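Local coordinates for aminotransferase, class III (PDB 6IO1), which acts as a thermostable (S)-enantioselective omega-transaminase, probably using pyridoxal 5'-phosphate to carry amino groups between substrates, at residues 37-40 against 45-48; 67-72 against 342-347; 98-103 against 115-120; 291-296 against 335-340; 376-381 against 426-431. All coordinates share one frame; numbering follows the deposited sequence.

Contact 1 (37-40 against 45-48); sequences LVRG and VWDA
The side chain of R39 folds back over the indole of W46, across two antiparallel strands whose short segment axes approach to 4.7 Å. From CB the chain continues through CG and CD fully extended, and then bends at the next bond (chi3 57°), which returns the charged end to the ring. NE lies 4.0 Å from W46 CE3, CZ comes nearest to W46 CB, and NH2 reaches furthest over the ring face, 3.3 Å from W46 CG and offset toward the rim. The guanidinium and indole planes are 31° apart, so this is an off-centre, tilted cation-pi contact with the five-membered ring of W46 rather than a flat stack. The same NH2 donates to a water, which in turn donates to D47 O, a second tie to the strand of W46.

The backbone sets up the pairing. V38 N donates almost straight to W46 O at 2.9 Å, and W46 N donates to R39 O at 2.9 Å, while V45 CA brings its hydrogen toward the same R39 oxygen. Away from R39, L37 CD1 meets V45 CG2 at 4.1 Å, and V38 CG1 packs on A48. The carboxylate of D47 is engaged by Y53 in the next strand. Because V38 and R39 both face W46, the register slips by one residue between L37 and R39: a classic beta bulge in the hairpin of strands 35-41 and 44-47, at the edge of the mixed sheet within this chain, where the backbone of the second subunit bonds to L37 and G40.

Contact 2 (67-72 against 342-347); sequences HGRREL and LAERLW
R69 and E344 reach each other through side chains of different shape: R69 bends at its second torsion (chi2 -84°) before running on to the guanidinium, whereas E344 stays extended past CG (chi2 -176°) and meets it from the opposite direction. The result is a salt bridge with two bonds, made end-on by the terminal nitrogens. NH1 of R69 donates to OE2 of E344 at 3.0 Å, and R69 NH2 donates to OE1 of E344 at 3.1 Å. Both oxygens are approached on their syn side, but the two flat groups are twisted 37° apart, so the pairing is not coplanar. R69 NE is used as well, donating to I65 O, which holds the guanidinium from a second direction. Replacing R69 with a leucine removes all of these donors and would probably leave the E344 carboxylate without its positive mate, with E71 some 6.3 Å away between OE2 atoms as an unfavourable like charge. The bridge lies at the surface and ties the N-cap residue of helix 70-82 to the last turn of helix 328-344, which closes in a Schellman motif with R345, at positive phi, as its C-prime residue.

Contact 3 (98-103 against 115-120); sequences IELAAR and FQFTSG
L100 and A101 present the helix to the ring of F117, which carries most of this buried contact. The closest touch on the F117 ring is made by L100 CD2, 3.5 Å from F117 CE1; the two side chains pass each other at a slant. CG of L100 stands trans to its backbone nitrogen (chi1 -178°), and this swings the branched end from the flank of the helix onto the ring. A101 meets the rim of the same ring: its backbone N lies near the ring plane, 3.9 Å from F117 CZ, and its CB is 4.2 Å from F117 CE2. Two residues earlier on the strand, F115 brings CD1 to within 3.5 Å of A101 O. As alternate residues of the strand, F115 and F117 both direct their side chains toward the helix, and the small side chain of A101 is consistent with the close approach, 5.9 Å between A101 CA and F115 CA.

Further out, L104 of the same helix touches both rings, and backbone hydrogen bonds of Q116 with V301 and of T118 with G299 fix the strand. It runs on to G120 of the PMP pocket, at the N-cap of helix 121-138. The axes of the two short segments approach to 9.1 Å, with their N-to-C directions 123° apart. Strand 112-118 is outermost in its sheet within the chain, antiparallel to strand 299-304, while L100 also packs against C331, A334 and L335, joining the strand to helix 328-344.

Contact 4 (291-296 against 335-340); sequences ITSGYV and LRNLDI
S293 OG donates to N337 OD1 at 2.7 Å, and this bond fixes a type I' beta turn, T292 to Y295, against helix 328-344. The hydroxyl approaches 31° out of the amide carbonyl plane. At the other end of the amide, N337 ND2 donates to I291 O at 2.8 Å, a weak bond because its angle is only 137°; a second weak bond from ND2 goes to G290 O. With CG trans to the backbone N (chi1 -179°), the amide stands off the helix with its oxygen on the turn and its nitrogen on the chain that leads into it, at carbonyls one and two residues after K289 of the PMP pocket. S293 OG in turn is bonded to I65 N, so the hydroxyl links three parts of the chain. With N337 replaced by an alanine, the S293 hydroxyl would probably lose this acceptor and the carbonyls of I291 and G290 their weak donor.

Packing outward is modest: N337 CG rests 3.7 Å from T292 C, and I291 and L338 both touch F266. The turn is also held from within, as Y295 N donates to T292 O, and T292 OG1 donates to V296 O at 2.7 Å, lying in the plane of that carbonyl.

Contact 5 (376-381 against 426-431); sequences KGLMLL and PPLTIS
L378 is the side chain that fills this contact, its branched end pushed into the bend of chain formed by P426 to I430. The tight part is around CD1, which sits 3.2 Å from P426 O, 3.5 Å from L428 CA and 3.6 Å from L428 CD2. The other branch is almost as close on one side, with CD2 3.6 Å from P426 CG, the leucine lying across the proline ring at a slant. P426 CD in addition comes within 3.3 Å of L378 O, so ring and backbone also meet. The packing slackens toward I430, whose CG2 is 4.3 Å from L378 CD2.

The looser side is also that of the turn before L378, where G377 is partly exposed. Both segments bend here. K376 to M379 forms a type II' turn with G377 at positive phi, which presents L378, and P427 to I430 forms a type I turn, closed by I430 N to P427 O at 3.0 Å, that shapes the receiving side just ahead of helix 432-450.

The polar atoms of the bend find their partners in other parts of the chain: R268 NH1 bonds to P426 O, and N349 ND2 to both L428 O and I430 O. Between the segments the contact is van der Waals packing of apolar side chains against each other and against backbone carbonyls, and it probably depends on the fit of the leucine rather than on any polar pair.

In the fold
Contacts 2 and 4 are neighbours, with centres 7 Å apart, and share helix 328-344; R69 N lies 3.1 Å from Y295 OH, a probable hydrogen bond between them. Contact 3 joins the same helix through a salt bridge from R103 NH1 to D339 OD1 (2.6 Å). Contact 2 also touches contact 1, H67 packing on G40 and V45, and contact 5, L346 packing on L428 and T429. Contacts 1 and 5 reach one mixed sheet but are 21 Å apart by centre. The bound PMP is touched by G120 of contact 3, although the F117 side chain is about 13 Å from the PMP; in contact 4 the side chain of I291 is about 10 Å from the bound PMP.

Contact 1 (37-40 against 45-48)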
# COMPACT_ATOMS: atom_id res chain seq x y z
N LEU B 37 2.12 -0.07 23.10
CA LEU B 37 3.09 -1.16 23.20
C LEU B 37 4.46 -0.64 22.78
O LEU B 37 4.59 0.02 21.74
CB LEU B 37 2.68 -2.34 22.32
CG LEU B 37 1.30 -2.93 22.62
CD1 LEU B 37 1.01 -4.11 21.72
CD2 LEU B 37 1.20 -3.33 24.09
N VAL B 38 5.47 -0.93 23.59
CA VAL B 38 6.79 -0.32 23.43
C VAL B 38 7.91 -1.32 23.22
O VAL B 38 9.00 -0.92 22.80
CB VAL B 38 7.13 0.59 24.63
CG1 VAL B 38 5.98 1.53 24.94
CG2 VAL B 38 7.47 -0.25 25.85
N ARG B 39 7.69 -2.61 23.49
CA ARG B 39 8.79 -3.57 23.43
C ARG B 39 8.23 -4.96 23.17
O ARG B 39 7.12 -5.28 23.61
CB ARG B 39 9.60 -3.54 24.73
CG ARG B 39 10.88 -4.34 24.72
CD ARG B 39 11.65 -4.10 26.01
NE ARG B 39 10.85 -4.43 27.19
CZ ARG B 39 10.23 -3.53 27.95
NH1 ARG B 39 10.34 -2.23 27.67
NH2 ARG B 39 9.52 -3.92 29.00
N GLY B 40 9.01 -5.78 22.47
CA GLY B 40 8.62 -7.14 22.19
C GLY B 40 9.76 -8.14 22.14
O GLY B 40 10.86 -7.82 21.67
N VAL B 45 4.92 -8.94 24.57
CA VAL B 45 5.02 -7.50 24.36
C VAL B 45 4.80 -6.82 25.70
O VAL B 45 4.23 -7.39 26.63
CB VAL B 45 4.01 -6.98 23.31
CG1 VAL B 45 4.37 -7.49 21.92
CG2 VAL B 45 2.60 -7.38 23.68
N TRP B 46 5.29 -5.59 25.81
CA TRP B 46 5.13 -4.80 27.03
C TRP B 46 4.54 -3.45 26.68
O TRP B 46 4.90 -2.85 25.67
CB TRP B 46 6.47 -4.63 27.76
CG TRP B 46 6.96 -5.88 28.42
CD1 TRP B 46 6.82 -6.22 29.74
CD2 TRP B 46 7.67 -6.96 27.81
NE1 TRP B 46 7.40 -7.44 29.98
CE2 TRP B 46 7.93 -7.92 28.81
CE3 TRP B 46 8.12 -7.21 26.50
CZ2 TRP B 46 8.61 -9.10 28.55
CZ3 TRP B 46 8.79 -8.39 26.25
CH2 TRP B 46 9.03 -9.32 27.26
N ASP B 47 3.63 -2.96 27.53
CA ASP B 47 3.04 -1.66 27.28
C ASP B 47 3.89 -0.56 27.92
O ASP B 47 4.91 -0.82 28.56
CB ASP B 47 1.58 -1.63 27.75
CG ASP B 47 1.41 -1.71 29.27
OD1 ASP B 47 2.40 -1.59 30.02
OD2 ASP B 47 0.26 -1.89 29.71
N ALA B 48 3.45 0.69 27.75
CA ALA B 48 4.23 1.83 28.23
C ALA B 48 4.37 1.84 29.75
O ALA B 48 5.30 2.46 30.26
CB ALA B 48 3.59 3.13 27.75
O HOH W 1 7.69 -1.45 29.20

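Contact 2 (67-72 against 342-347)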
# COMPACT_ATOMS: atom_id res chain seq x y z
N HIS B 67 8.90 -11.60 17.95
CA HIS B 67 9.55 -10.31 18.11
C HIS B 67 11.02 -10.49 18.51
O HIS B 67 11.43 -11.54 18.99
CB HIS B 67 8.84 -9.46 19.16
CG HIS B 67 7.39 -9.22 18.89
ND1 HIS B 67 6.95 -8.34 17.93
CD2 HIS B 67 6.28 -9.74 19.46
CE1 HIS B 67 5.63 -8.32 17.91
NE2 HIS B 67 5.19 -9.16 18.84
N GLY B 68 11.80 -9.43 18.30
CA GLY B 68 13.15 -9.36 18.82
C GLY B 68 14.22 -10.11 18.07
O GLY B 68 15.25 -10.43 18.66
N ARG B 69 14.01 -10.41 16.79
CA ARG B 69 15.02 -11.13 16.01
C ARG B 69 16.06 -10.14 15.51
O ARG B 69 15.80 -9.37 14.58
CB ARG B 69 14.36 -11.88 14.86
CG ARG B 69 13.34 -12.91 15.32
CD ARG B 69 14.00 -14.23 15.68
NE ARG B 69 13.02 -15.31 15.79
CZ ARG B 69 13.33 -16.60 15.73
NH1 ARG B 69 14.58 -16.98 15.56
NH2 ARG B 69 12.37 -17.51 15.84
N ARG B 70 17.24 -10.16 16.13
CA ARG B 70 18.31 -9.24 15.75
C ARG B 70 18.83 -9.49 14.34
O ARG B 70 19.41 -8.58 13.74
CB ARG B 70 19.46 -9.32 16.76
CG ARG B 70 19.07 -8.84 18.15
CD ARG B 70 20.26 -8.35 18.95
NE ARG B 70 21.38 -9.28 18.92
CZ ARG B 70 22.66 -8.92 19.03
NH1 ARG B 70 22.99 -7.64 19.15
NH2 ARG B 70 23.61 -9.84 19.00
N GLU B 71 18.66 -10.71 13.82
CA GLU B 71 19.12 -11.00 12.46
C GLU B 71 18.41 -10.12 11.44
O GLU B 71 19.05 -9.58 10.52
CB GLU B 71 18.90 -12.48 12.14
CG GLU B 71 19.66 -13.44 13.04
CD GLU B 71 18.83 -13.92 14.22
OE1 GLU B 71 17.98 -13.14 14.71
OE2 GLU B 71 19.03 -15.07 14.66
N LEU B 72 17.10 -9.95 11.58
CA LEU B 72 16.35 -9.12 10.65
C LEU B 72 16.74 -7.65 10.79
O LEU B 72 16.84 -6.93 9.78
CB LEU B 72 14.84 -9.31 10.88
CG LEU B 72 14.15 -10.47 10.15
CD1 LEU B 72 14.86 -11.80 10.39
CD2 LEU B 72 12.70 -10.57 10.56
N LEU B 342 12.47 -21.25 7.31
CA LEU B 342 12.80 -22.56 6.75
C LEU B 342 13.72 -23.34 7.67
O LEU B 342 13.51 -24.54 7.89
CB LEU B 342 13.44 -22.39 5.37
CG LEU B 342 12.58 -21.71 4.30
CD1 LEU B 342 13.40 -21.47 3.03
CD2 LEU B 342 11.34 -22.53 3.99
N ALA B 343 14.75 -22.69 8.22
CA ALA B 343 15.71 -23.40 9.06
C ALA B 343 15.03 -23.96 10.31
O ALA B 343 15.30 -25.10 10.71
CB ALA B 343 16.86 -22.48 9.45
N GLU B 344 14.15 -23.18 10.93
CA GLU B 344 13.45 -23.63 12.12
C GLU B 344 12.19 -24.42 11.79
O GLU B 344 11.57 -24.98 12.70
CB GLU B 344 13.11 -22.44 13.01
CG GLU B 344 14.34 -21.68 13.48
CD GLU B 344 14.02 -20.55 14.45
OE1 GLU B 344 12.83 -20.40 14.81
OE2 GLU B 344 14.95 -19.82 14.84
N ARG B 345 11.82 -24.50 10.51
CA ARG B 345 10.68 -25.28 10.04
C ARG B 345 9.43 -24.96 10.86
O ARG B 345 8.75 -25.85 11.39
CB ARG B 345 11.03 -26.77 10.08
CG ARG B 345 12.16 -27.15 9.12
CD ARG B 345 12.38 -28.64 9.08
NE ARG B 345 11.43 -29.24 8.17
CZ ARG B 345 11.46 -29.12 6.84
NH1 ARG B 345 10.52 -29.71 6.12
NH2 ARG B 345 12.43 -28.44 6.24
N LEU B 346 9.13 -23.66 10.93
CA LEU B 346 8.05 -23.10 11.80
C LEU B 346 6.68 -23.68 11.45
O LEU B 346 5.80 -23.66 12.34
CB LEU B 346 8.06 -21.57 11.71
CG LEU B 346 9.28 -20.90 12.35
CD1 LEU B 346 9.11 -19.39 12.37
CD2 LEU B 346 9.52 -21.43 13.75
N TRP B 347 6.49 -24.15 10.22
CA TRP B 347 5.18 -24.74 9.85
C TRP B 347 4.89 -25.94 10.76
O TRP B 347 3.70 -26.19 11.04
CB TRP B 347 5.12 -25.11 8.36
CG TRP B 347 6.25 -25.98 7.91
CD1 TRP B 347 6.31 -27.34 7.95
CD2 TRP B 347 7.49 -25.55 7.33
NE1 TRP B 347 7.50 -27.79 7.44
CE2 TRP B 347 8.25 -26.71 7.05
CE3 TRP B 347 8.04 -24.30 7.02
CZ2 TRP B 347 9.52 -26.65 6.48
CZ3 TRP B 347 9.30 -24.24 6.45
CH2 TRP B 347 10.02 -25.40 6.19

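Contact 3 (98-103 against 115-120)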
# COMPACT_ATOMS: atom_id res chain seq x y z
N ILE B 98 15.67 -9.23 -6.63
CA ILE B 98 15.84 -10.30 -7.61
C ILE B 98 15.98 -11.65 -6.91
O ILE B 98 15.36 -12.65 -7.30
CB ILE B 98 17.05 -10.00 -8.51
CG1 ILE B 98 16.83 -8.70 -9.29
CG2 ILE B 98 17.33 -11.15 -9.45
CD1 ILE B 98 18.05 -8.23 -10.05
N GLU B 99 16.82 -11.69 -5.86
CA GLU B 99 17.02 -12.94 -5.14
C GLU B 99 15.73 -13.41 -4.48
O GLU B 99 15.43 -14.61 -4.46
CB GLU B 99 18.13 -12.78 -4.11
CG GLU B 99 19.50 -12.49 -4.71
CD GLU B 99 20.15 -13.70 -5.37
OE1 GLU B 99 19.50 -14.76 -5.46
OE2 GLU B 99 21.31 -13.58 -5.81
N LEU B 100 14.95 -12.48 -3.92
CA LEU B 100 13.67 -12.85 -3.32
C LEU B 100 12.72 -13.40 -4.36
O LEU B 100 11.99 -14.36 -4.10
CB LEU B 100 13.05 -11.65 -2.60
CG LEU B 100 11.73 -11.94 -1.90
CD1 LEU B 100 11.93 -12.96 -0.78
CD2 LEU B 100 11.11 -10.66 -1.35
N ALA B 101 12.69 -12.79 -5.56
CA ALA B 101 11.82 -13.30 -6.61
C ALA B 101 12.19 -14.73 -7.00
O ALA B 101 11.32 -15.60 -7.12
CB ALA B 101 11.88 -12.38 -7.83
N ALA B 102 13.49 -14.99 -7.18
CA ALA B 102 13.92 -16.35 -7.52
C ALA B 102 13.59 -17.34 -6.41
O ALA B 102 13.11 -18.45 -6.66
CB ALA B 102 15.41 -16.36 -7.84
N ARG B 103 13.85 -16.94 -5.16
CA ARG B 103 13.58 -17.83 -4.03
C ARG B 103 12.09 -18.14 -3.92
O ARG B 103 11.71 -19.29 -3.64
CB ARG B 103 14.09 -17.19 -2.74
CG ARG B 103 14.18 -18.15 -1.57
CD ARG B 103 15.03 -17.55 -0.47
NE ARG B 103 15.31 -18.51 0.59
CZ ARG B 103 15.90 -18.19 1.73
NH1 ARG B 103 16.25 -16.93 1.98
NH2 ARG B 103 16.13 -19.13 2.65
N PHE B 115 7.01 -12.71 -10.20
CA PHE B 115 6.55 -11.97 -9.03
C PHE B 115 6.68 -10.47 -9.21
O PHE B 115 7.67 -9.98 -9.78
CB PHE B 115 7.32 -12.41 -7.78
CG PHE B 115 7.17 -13.86 -7.46
CD1 PHE B 115 8.00 -14.80 -8.03
CD2 PHE B 115 6.18 -14.30 -6.59
CE1 PHE B 115 7.86 -16.15 -7.75
CE2 PHE B 115 6.03 -15.64 -6.30
CZ PHE B 115 6.88 -16.56 -6.88
N GLN B 116 5.68 -9.74 -8.72
CA GLN B 116 5.74 -8.29 -8.57
C GLN B 116 5.42 -7.95 -7.13
O GLN B 116 4.38 -8.38 -6.61
CB GLN B 116 4.77 -7.57 -9.51
CG GLN B 116 4.92 -6.05 -9.45
CD GLN B 116 3.93 -5.32 -10.33
OE1 GLN B 116 2.96 -4.73 -9.85
NE2 GLN B 116 4.17 -5.34 -11.64
N PHE B 117 6.28 -7.17 -6.49
CA PHE B 117 6.14 -6.91 -5.07
C PHE B 117 5.33 -5.64 -4.81
O PHE B 117 5.15 -4.79 -5.68
CB PHE B 117 7.52 -6.83 -4.42
CG PHE B 117 8.30 -8.10 -4.52
CD1 PHE B 117 7.93 -9.21 -3.78
CD2 PHE B 117 9.38 -8.21 -5.39
CE1 PHE B 117 8.64 -10.39 -3.88
CE2 PHE B 117 10.09 -9.39 -5.49
CZ PHE B 117 9.72 -10.48 -4.73
N THR B 118 4.82 -5.55 -3.58
CA THR B 118 3.98 -4.47 -3.10
C THR B 118 4.36 -4.22 -1.64
O THR B 118 5.34 -4.77 -1.14
CB THR B 118 2.48 -4.80 -3.23
OG1 THR B 118 2.16 -5.89 -2.36
CG2 THR B 118 2.10 -5.16 -4.66
N SER B 119 3.57 -3.39 -0.96
CA SER B 119 3.79 -3.11 0.45
C SER B 119 2.70 -3.64 1.36
O SER B 119 2.79 -3.46 2.58
CB SER B 119 3.95 -1.60 0.67
OG SER B 119 5.13 -1.12 0.05
N GLY B 120 1.67 -4.30 0.83
CA GLY B 120 0.60 -4.77 1.68
C GLY B 120 -0.34 -5.70 0.95
O GLY B 120 -0.25 -5.89 -0.26

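Contact 4 (291-296 against 335-340)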
# COMPACT_ATOMS: atom_id res chain seq x y z
N ILE B 291 5.62 -12.79 5.31
CA ILE B 291 6.81 -12.86 4.46
C ILE B 291 8.01 -12.19 5.12
O ILE B 291 9.15 -12.64 4.98
CB ILE B 291 6.51 -12.26 3.07
CG1 ILE B 291 7.71 -12.47 2.14
CG2 ILE B 291 6.16 -10.78 3.17
CD1 ILE B 291 7.43 -12.13 0.69
N THR B 292 7.77 -11.10 5.85
CA THR B 292 8.82 -10.43 6.61
C THR B 292 8.60 -10.53 8.11
O THR B 292 9.35 -9.92 8.88
CB THR B 292 8.90 -8.95 6.22
OG1 THR B 292 7.61 -8.34 6.37
CG2 THR B 292 9.36 -8.80 4.78
N SER B 293 7.59 -11.29 8.54
CA SER B 293 7.16 -11.34 9.94
C SER B 293 6.72 -9.98 10.45
O SER B 293 6.73 -9.72 11.65
CB SER B 293 8.25 -11.93 10.85
OG SER B 293 8.27 -13.35 10.76
N GLY B 294 6.32 -9.09 9.53
CA GLY B 294 5.90 -7.75 9.89
C GLY B 294 7.02 -6.79 10.20
O GLY B 294 6.74 -5.64 10.56
N TYR B 295 8.28 -7.22 10.08
CA TYR B 295 9.40 -6.35 10.43
C TYR B 295 9.50 -5.16 9.47
O TYR B 295 9.88 -4.06 9.88
CB TYR B 295 10.70 -7.15 10.46
CG TYR B 295 10.88 -7.95 11.74
CD1 TYR B 295 9.96 -8.91 12.11
CD2 TYR B 295 11.98 -7.74 12.56
CE1 TYR B 295 10.11 -9.64 13.28
CE2 TYR B 295 12.14 -8.46 13.73
CZ TYR B 295 11.21 -9.41 14.08
OH TYR B 295 11.37 -10.13 15.24
N VAL B 296 9.20 -5.37 8.19
CA VAL B 296 9.16 -4.30 7.20
C VAL B 296 7.95 -4.53 6.31
O VAL B 296 7.65 -5.68 5.96
CB VAL B 296 10.46 -4.24 6.37
CG1 VAL B 296 10.41 -3.11 5.36
CG2 VAL B 296 11.68 -4.08 7.26
N LEU B 335 14.30 -12.05 2.95
CA LEU B 335 15.24 -13.15 2.74
C LEU B 335 15.73 -13.71 4.07
O LEU B 335 15.77 -14.93 4.27
CB LEU B 335 16.42 -12.68 1.89
CG LEU B 335 16.12 -12.38 0.41
CD1 LEU B 335 17.33 -11.76 -0.26
CD2 LEU B 335 15.68 -13.64 -0.32
N ARG B 336 16.09 -12.82 5.01
CA ARG B 336 16.53 -13.29 6.32
C ARG B 336 15.40 -14.00 7.07
O ARG B 336 15.62 -15.04 7.72
CB ARG B 336 17.07 -12.12 7.14
CG ARG B 336 18.12 -12.50 8.17
CD ARG B 336 19.42 -12.90 7.50
NE ARG B 336 20.38 -13.42 8.46
CZ ARG B 336 20.45 -14.69 8.85
NH1 ARG B 336 19.62 -15.58 8.32
NH2 ARG B 336 21.36 -15.07 9.73
N ASN B 337 14.19 -13.44 7.00
CA ASN B 337 13.03 -14.05 7.64
C ASN B 337 12.76 -15.43 7.07
O ASN B 337 12.41 -16.36 7.82
CB ASN B 337 11.81 -13.14 7.48
CG ASN B 337 10.57 -13.70 8.14
OD1 ASN B 337 10.50 -13.81 9.36
ND2 ASN B 337 9.58 -14.06 7.33
N LEU B 338 12.88 -15.59 5.75
CA LEU B 338 12.72 -16.90 5.13
C LEU B 338 13.81 -17.86 5.58
O LEU B 338 13.55 -19.05 5.78
CB LEU B 338 12.70 -16.76 3.61
CG LEU B 338 11.42 -16.17 3.02
CD1 LEU B 338 11.50 -16.14 1.50
CD2 LEU B 338 10.21 -16.96 3.48
N ASP B 339 15.04 -17.35 5.74
CA ASP B 339 16.11 -18.19 6.27
C ASP B 339 15.71 -18.78 7.61
O ASP B 339 15.80 -19.99 7.84
CB ASP B 339 17.40 -17.38 6.42
CG ASP B 339 18.00 -16.99 5.09
OD1 ASP B 339 17.60 -17.56 4.06
OD2 ASP B 339 18.89 -16.11 5.08
N ILE B 340 15.22 -17.92 8.51
CA ILE B 340 14.84 -18.37 9.84
C ILE B 340 13.63 -19.30 9.78
O ILE B 340 13.60 -20.34 10.46
CB ILE B 340 14.59 -17.17 10.77
CG1 ILE B 340 15.89 -16.38 10.96
CG2 ILE B 340 14.04 -17.63 12.11
CD1 ILE B 340 15.74 -15.15 11.82

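Contact 5 (376-381 against 426-431)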
# COMPACT_ATOMS: atom_id res chain seq x y z
N LYS B 376 -7.57 -23.74 12.05
CA LYS B 376 -6.65 -24.41 11.14
C LYS B 376 -5.26 -23.87 11.40
O LYS B 376 -5.04 -22.66 11.33
CB LYS B 376 -7.06 -24.19 9.68
CG LYS B 376 -6.16 -24.92 8.69
CD LYS B 376 -6.22 -26.42 8.89
CE LYS B 376 -5.29 -27.14 7.92
NZ LYS B 376 -5.20 -28.59 8.22
N GLY B 377 -4.33 -24.76 11.74
CA GLY B 377 -2.99 -24.31 12.08
C GLY B 377 -3.07 -23.40 13.28
O GLY B 377 -3.71 -23.71 14.29
N LEU B 378 -2.43 -22.24 13.17
CA LEU B 378 -2.43 -21.26 14.25
C LEU B 378 -3.57 -20.25 14.14
O LEU B 378 -3.62 -19.30 14.93
CB LEU B 378 -1.09 -20.54 14.31
CG LEU B 378 -0.07 -21.25 15.20
CD1 LEU B 378 1.17 -20.41 15.35
CD2 LEU B 378 -0.67 -21.58 16.55
N MET B 379 -4.48 -20.43 13.18
CA MET B 379 -5.66 -19.57 13.07
C MET B 379 -6.79 -20.20 13.87
O MET B 379 -7.24 -21.30 13.54
CB MET B 379 -6.07 -19.41 11.60
CG MET B 379 -4.95 -18.95 10.69
SD MET B 379 -5.42 -18.97 8.95
CE MET B 379 -6.92 -17.99 8.99
N LEU B 380 -7.25 -19.52 14.92
CA LEU B 380 -8.28 -20.10 15.78
C LEU B 380 -9.34 -19.06 16.12
O LEU B 380 -9.06 -17.87 16.18
CB LEU B 380 -7.67 -20.68 17.06
CG LEU B 380 -6.64 -21.79 16.87
CD1 LEU B 380 -5.24 -21.29 17.17
CD2 LEU B 380 -6.98 -23.01 17.72
N LEU B 381 -10.56 -19.55 16.34
CA LEU B 381 -11.68 -18.69 16.69
C LEU B 381 -12.61 -19.41 17.66
O LEU B 381 -12.93 -20.59 17.49
CB LEU B 381 -12.47 -18.25 15.45
CG LEU B 381 -13.49 -17.12 15.65
CD1 LEU B 381 -13.51 -16.21 14.44
CD2 LEU B 381 -14.88 -17.67 15.91
N PRO B 426 -1.45 -16.54 17.05
CA PRO B 426 -0.15 -16.39 17.73
C PRO B 426 1.09 -16.63 16.85
O PRO B 426 0.96 -17.24 15.81
CB PRO B 426 -0.21 -17.46 18.84
CG PRO B 426 -1.15 -18.51 18.29
CD PRO B 426 -2.17 -17.73 17.49
N PRO B 427 2.28 -16.14 17.26
CA PRO B 427 3.51 -16.33 16.49
C PRO B 427 3.81 -17.83 16.33
O PRO B 427 3.61 -18.58 17.27
CB PRO B 427 4.60 -15.67 17.36
CG PRO B 427 3.83 -14.69 18.21
CD PRO B 427 2.51 -15.37 18.48
N LEU B 428 4.30 -18.22 15.15
CA LEU B 428 4.55 -19.62 14.83
C LEU B 428 5.50 -20.30 15.81
O LEU B 428 5.59 -21.53 15.80
CB LEU B 428 5.10 -19.76 13.41
CG LEU B 428 4.36 -19.08 12.26
CD1 LEU B 428 4.87 -19.59 10.92
CD2 LEU B 428 2.85 -19.27 12.35
N THR B 429 6.20 -19.53 16.65
CA THR B 429 7.16 -20.08 17.59
C THR B 429 6.56 -20.41 18.95
O THR B 429 7.31 -20.79 19.86
CB THR B 429 8.33 -19.11 17.78
OG1 THR B 429 7.83 -17.85 18.26
CG2 THR B 429 9.05 -18.88 16.45
N ILE B 430 5.25 -20.25 19.12
CA ILE B 430 4.63 -20.37 20.44
C ILE B 430 4.86 -21.77 20.99
O ILE B 430 4.66 -22.78 20.31
CB ILE B 430 3.14 -20.01 20.37
CG1 ILE B 430 2.55 -19.91 21.79
CG2 ILE B 430 2.36 -20.99 19.52
CD1 ILE B 430 1.22 -19.19 21.84
N SER B 431 5.33 -21.83 22.23
CA SER B 431 5.56 -23.08 22.93
C SER B 431 4.30 -23.58 23.64
O SER B 431 3.27 -22.90 23.68
CB SER B 431 6.69 -22.93 23.95
OG SER B 431 6.24 -22.21 25.09